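Local coordinates for XRE-family like protein (Pseudomonas syringae pv. tomato, PDB 3F6W) that probably binds DNA through a helix-turn-helix domain, as a member of the XRE family of transcriptional regulators, at residues L33-V44 / E58-I66. Residues are numbered along the deposited sequence; the frame is centred on the assembly and turned at random.
Sequences LAARLGRPQSFV and EFMDFCRGI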
loop_
_atom_site.group_PDB
_atom_site.type_symbol
_atom_site.label_atom_id
_atom_site.label_comp_id
_atom_site.label_asym_id
_atom_site.label_seq_id
_atom_site.Cartn_x
_atom_site.Cartn_y
_atom_site.Cartn_z
ATOM N N LEU A 33 9.886 20.633 -16.780
ATOM C CA LEU A 33 9.756 19.217 -17.097
ATOM C C LEU A 33 8.831 19.044 -18.295
ATOM O O LEU A 33 9.143 18.305 -19.227
ATOM C CB LEU A 33 9.233 18.425 -15.891
ATOM C CG LEU A 33 8.993 16.931 -16.146
ATOM C CD1 LEU A 33 10.211 16.294 -16.784
ATOM C CD2 LEU A 33 8.599 16.221 -14.864
ATOM N N ALA A 34 7.692 19.729 -18.267
ATOM C CA ALA A 34 6.730 19.642 -19.368
ATOM C C ALA A 34 7.361 20.057 -20.700
ATOM O O ALA A 34 7.198 19.377 -21.716
ATOM C CB ALA A 34 5.483 20.465 -19.057
ATOM N N ALA A 35 8.103 21.161 -20.694
ATOM C CA ALA A 35 8.804 21.593 -21.899
ATOM C C ALA A 35 9.700 20.481 -22.435
ATOM O O ALA A 35 9.683 20.177 -23.630
ATOM C CB ALA A 35 9.613 22.861 -21.635
ATOM N N ARG A 36 10.473 19.852 -21.553
ATOM C CA ARG A 36 11.358 18.775 -21.993
ATOM C C ARG A 36 10.567 17.617 -22.602
ATOM O O ARG A 36 11.026 16.974 -23.541
ATOM C CB ARG A 36 12.201 18.251 -20.830
ATOM C CG ARG A 36 13.284 19.218 -20.379
ATOM C CD ARG A 36 14.087 18.648 -19.227
ATOM N NE ARG A 36 14.948 19.662 -18.632
ATOM C CZ ARG A 36 15.905 19.404 -17.748
ATOM N NH1 ARG A 36 16.128 18.158 -17.355
ATOM N NH2 ARG A 36 16.641 20.395 -17.261
ATOM N N LEU A 37 9.385 17.358 -22.048
ATOM C CA LEU A 37 8.551 16.237 -22.490
ATOM C C LEU A 37 7.811 16.606 -23.764
ATOM O O LEU A 37 7.289 15.744 -24.469
ATOM C CB LEU A 37 7.525 15.867 -21.410
ATOM C CG LEU A 37 8.047 15.326 -20.070
ATOM C CD1 LEU A 37 6.906 14.929 -19.140
ATOM C CD2 LEU A 37 8.976 14.147 -20.301
ATOM N N GLY A 38 7.753 17.899 -24.050
ATOM C CA GLY A 38 6.933 18.372 -25.149
ATOM C C GLY A 38 5.450 18.190 -24.859
ATOM O O GLY A 38 4.674 17.884 -25.763
ATOM N N ARG A 39 5.062 18.382 -23.599
ATOM C CA ARG A 39 3.661 18.299 -23.174
ATOM C C ARG A 39 3.267 19.537 -22.364
ATOM O O ARG A 39 4.140 20.250 -21.861
ATOM C CB ARG A 39 3.443 17.024 -22.338
ATOM C CG ARG A 39 3.656 15.722 -23.137
ATOM C CD ARG A 39 3.703 14.527 -22.219
ATOM N NE ARG A 39 3.929 13.243 -22.886
ATOM C CZ ARG A 39 2.958 12.403 -23.229
ATOM N NH1 ARG A 39 1.686 12.734 -23.027
ATOM N NH2 ARG A 39 3.251 11.240 -23.796
ATOM N N PRO A 40 1.952 19.802 -22.234
ATOM C CA PRO A 40 1.496 20.951 -21.446
ATOM C C PRO A 40 1.884 20.752 -19.993
ATOM O O PRO A 40 2.060 19.608 -19.587
ATOM C CB PRO A 40 -0.035 20.887 -21.565
ATOM C CG PRO A 40 -0.310 19.973 -22.707
ATOM C CD PRO A 40 0.828 19.013 -22.764
ATOM N N GLN A 41 2.012 21.829 -19.228
ATOM C CA GLN A 41 2.351 21.692 -17.814
ATOM C C GLN A 41 1.295 20.877 -17.089
ATOM O O GLN A 41 1.592 20.190 -16.112
ATOM C CB GLN A 41 2.478 23.050 -17.131
ATOM C CG GLN A 41 2.686 22.924 -15.619
ATOM C CD GLN A 41 2.856 24.254 -14.923
ATOM O OE1 GLN A 41 3.064 25.275 -15.567
ATOM N NE2 GLN A 41 2.771 24.247 -13.595
ATOM N N SER A 42 0.056 20.969 -17.558
ATOM C CA SER A 42 -1.035 20.232 -16.920
ATOM C C SER A 42 -0.733 18.737 -16.875
ATOM O O SER A 42 -1.147 18.050 -15.938
ATOM C CB SER A 42 -2.375 20.496 -17.617
ATOM O OG SER A 42 -2.307 20.201 -19.005
ATOM N N PHE A 43 0.008 18.238 -17.860
ATOM C CA PHE A 43 0.395 16.821 -17.858
ATOM C C PHE A 43 1.188 16.472 -16.600
ATOM O O PHE A 43 0.932 15.468 -15.920
ATOM C CB PHE A 43 1.242 16.497 -19.089
ATOM C CG PHE A 43 1.752 15.083 -19.117
ATOM C CD1 PHE A 43 0.935 14.052 -19.551
ATOM C CD2 PHE A 43 3.047 14.783 -18.710
ATOM C CE1 PHE A 43 1.399 12.751 -19.585
ATOM C CE2 PHE A 43 3.514 13.486 -18.740
ATOM C CZ PHE A 43 2.683 12.468 -19.185
ATOM N N VAL A 44 2.174 17.305 -16.301
ATOM C CA VAL A 44 3.034 17.074 -15.158
ATOM C C VAL A 44 2.268 17.303 -13.869
ATOM O O VAL A 44 2.324 16.481 -12.954
ATOM C CB VAL A 44 4.278 17.977 -15.208
ATOM C CG1 VAL A 44 5.095 17.812 -13.935
ATOM C CG2 VAL A 44 5.111 17.615 -16.419
ATOM N N GLU A 58 4.979 6.655 -20.401
ATOM C CA GLU A 58 5.080 8.023 -19.897
ATOM C C GLU A 58 6.062 8.099 -18.741
ATOM O O GLU A 58 6.854 9.049 -18.648
ATOM C CB GLU A 58 3.706 8.539 -19.464
ATOM C CG GLU A 58 2.685 8.479 -20.593
ATOM C CD GLU A 58 1.258 8.664 -20.135
ATOM O OE1 GLU A 58 0.942 8.343 -18.958
ATOM O OE2 GLU A 58 0.454 9.146 -20.966
ATOM N N PHE A 59 6.016 7.086 -17.877
ATOM C CA PHE A 59 6.909 7.005 -16.720
ATOM C C PHE A 59 8.376 7.014 -17.141
ATOM O O PHE A 59 9.188 7.769 -16.586
ATOM C CB PHE A 59 6.597 5.750 -15.887
ATOM C CG PHE A 59 7.609 5.469 -14.802
ATOM C CD1 PHE A 59 7.569 6.167 -13.610
ATOM C CD2 PHE A 59 8.608 4.513 -14.989
ATOM C CE1 PHE A 59 8.504 5.902 -12.610
ATOM C CE2 PHE A 59 9.549 4.251 -14.000
ATOM C CZ PHE A 59 9.496 4.946 -12.810
HETATM N N MSE A 60 8.734 6.167 -18.106
HETATM C CA MSE A 60 10.110 6.176 -18.573
HETATM C C MSE A 60 10.508 7.587 -19.011
HETATM O O MSE A 60 11.575 8.070 -18.641
HETATM C CB MSE A 60 10.335 5.148 -19.692
HETATM C CG MSE A 60 10.255 3.698 -19.212
HETATM SE SE MSE A 60 10.964 2.446 -20.544
HETATM C CE MSE A 60 9.598 2.695 -21.925
ATOM N N ASP A 61 9.647 8.258 -19.780
ATOM C CA ASP A 61 10.006 9.569 -20.343
ATOM C C ASP A 61 10.097 10.633 -19.244
ATOM O O ASP A 61 10.947 11.532 -19.285
ATOM C CB ASP A 61 8.974 10.020 -21.395
ATOM C CG ASP A 61 8.955 9.124 -22.644
ATOM O OD1 ASP A 61 9.844 8.256 -22.805
ATOM O OD2 ASP A 61 8.025 9.289 -23.467
ATOM N N PHE A 62 9.195 10.526 -18.275
ATOM C CA PHE A 62 9.129 11.443 -17.135
ATOM C C PHE A 62 10.463 11.364 -16.390
ATOM O O PHE A 62 11.100 12.384 -16.103
ATOM C CB PHE A 62 7.967 10.994 -16.236
ATOM C CG PHE A 62 7.503 12.022 -15.229
ATOM C CD1 PHE A 62 6.354 12.767 -15.456
ATOM C CD2 PHE A 62 8.176 12.184 -14.023
ATOM C CE1 PHE A 62 5.904 13.687 -14.510
ATOM C CE2 PHE A 62 7.733 13.096 -13.075
ATOM C CZ PHE A 62 6.597 13.850 -13.320
ATOM N N CYS A 63 10.892 10.139 -16.107
ATOM C CA CYS A 63 12.177 9.898 -15.452
ATOM C C CYS A 63 13.354 10.492 -16.228
ATOM O O CYS A 63 14.192 11.214 -15.662
ATOM C CB CYS A 63 12.395 8.392 -15.258
ATOM S SG CYS A 63 11.390 7.669 -13.917
ATOM N N ARG A 64 13.423 10.191 -17.524
ATOM C CA ARG A 64 14.505 10.720 -18.348
ATOM C C ARG A 64 14.477 12.245 -18.325
ATOM O O ARG A 64 15.523 12.892 -18.301
ATOM C CB ARG A 64 14.437 10.185 -19.787
ATOM C CG ARG A 64 15.266 8.928 -20.038
ATOM C CD ARG A 64 14.651 7.717 -19.391
ATOM N NE ARG A 64 15.434 6.497 -19.574
ATOM C CZ ARG A 64 15.101 5.504 -20.396
ATOM N NH1 ARG A 64 14.006 5.585 -21.139
ATOM N NH2 ARG A 64 15.870 4.427 -20.487
ATOM N N GLY A 65 13.279 12.817 -18.310
ATOM C CA GLY A 65 13.139 14.267 -18.318
ATOM C C GLY A 65 13.709 14.918 -17.061
ATOM O O GLY A 65 14.182 16.057 -17.086
ATOM N N ILE A 66 13.666 14.199 -15.950
ATOM C CA ILE A 66 14.241 14.731 -14.716
ATOM C C ILE A 66 15.668 14.253 -14.465
ATOM O O ILE A 66 16.337 14.746 -13.567
ATOM C CB ILE A 66 13.365 14.440 -13.494
ATOM C CG1 ILE A 66 13.104 12.948 -13.357
ATOM C CG2 ILE A 66 12.056 15.198 -13.592
ATOM C CD1 ILE A 66 12.187 12.625 -12.188
HETATM O O HOH W 1 6.602 12.034 -23.059
HETATM O O HOH W 2 0.537 10.220 -23.592
HETATM O O HOH W 3 5.381 9.382 -24.019
#
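Leu33, Leu37, Phe43 and Val44 pack against Phe62, Gly65 and Ile66 in a hydrophobic contact between the helix-turn-helix unit, helices 30-37 and 41-48, and the following helix 56-66. Here all four bear on one ring, that of Phe62. Leu33 sets CD2 over one face of it, its CG swung away from the backbone N (chi1 177°), in a CH-pi contact 3.7 Å from the centroid and displaced toward the rim. The Phe43 ring brings CE2 to the edge of Phe62, whereas Val44 CG1 approaches CE1 of Phe62 at 4.2 Å. Leu37 CD2 lies 3.4 Å from Asp61 O, and its CD1 approaches Phe62 CD1 obliquely. Gly65, lacking a side chain, lets Leu33 CD1 lie 3.8 Å from its carbonyl carbon. Beside it, Arg36 NH1 donates to Gly65 O, a bent bond of 2.9 Å (139° at the hydrogen) in the last turn of helix 56-66, whose C-terminal end probably carries partial negative charge that would help hold the guanidinium.

Further along, solvent mediates the polar contacts. Arg39 lays CD over a Phe43 face, and its guanidinium reaches Asp61 OD2 through two waters and Glu58 OE2 through a third; Glu58 OE2 also forms a salt bridge with Arg52. Phe59, pointing away from the interface, packs on helices 3-26 and 70-78, while Leu33 and Ile66 themselves extend it to Arg23 and Ala22 of helix 3-26.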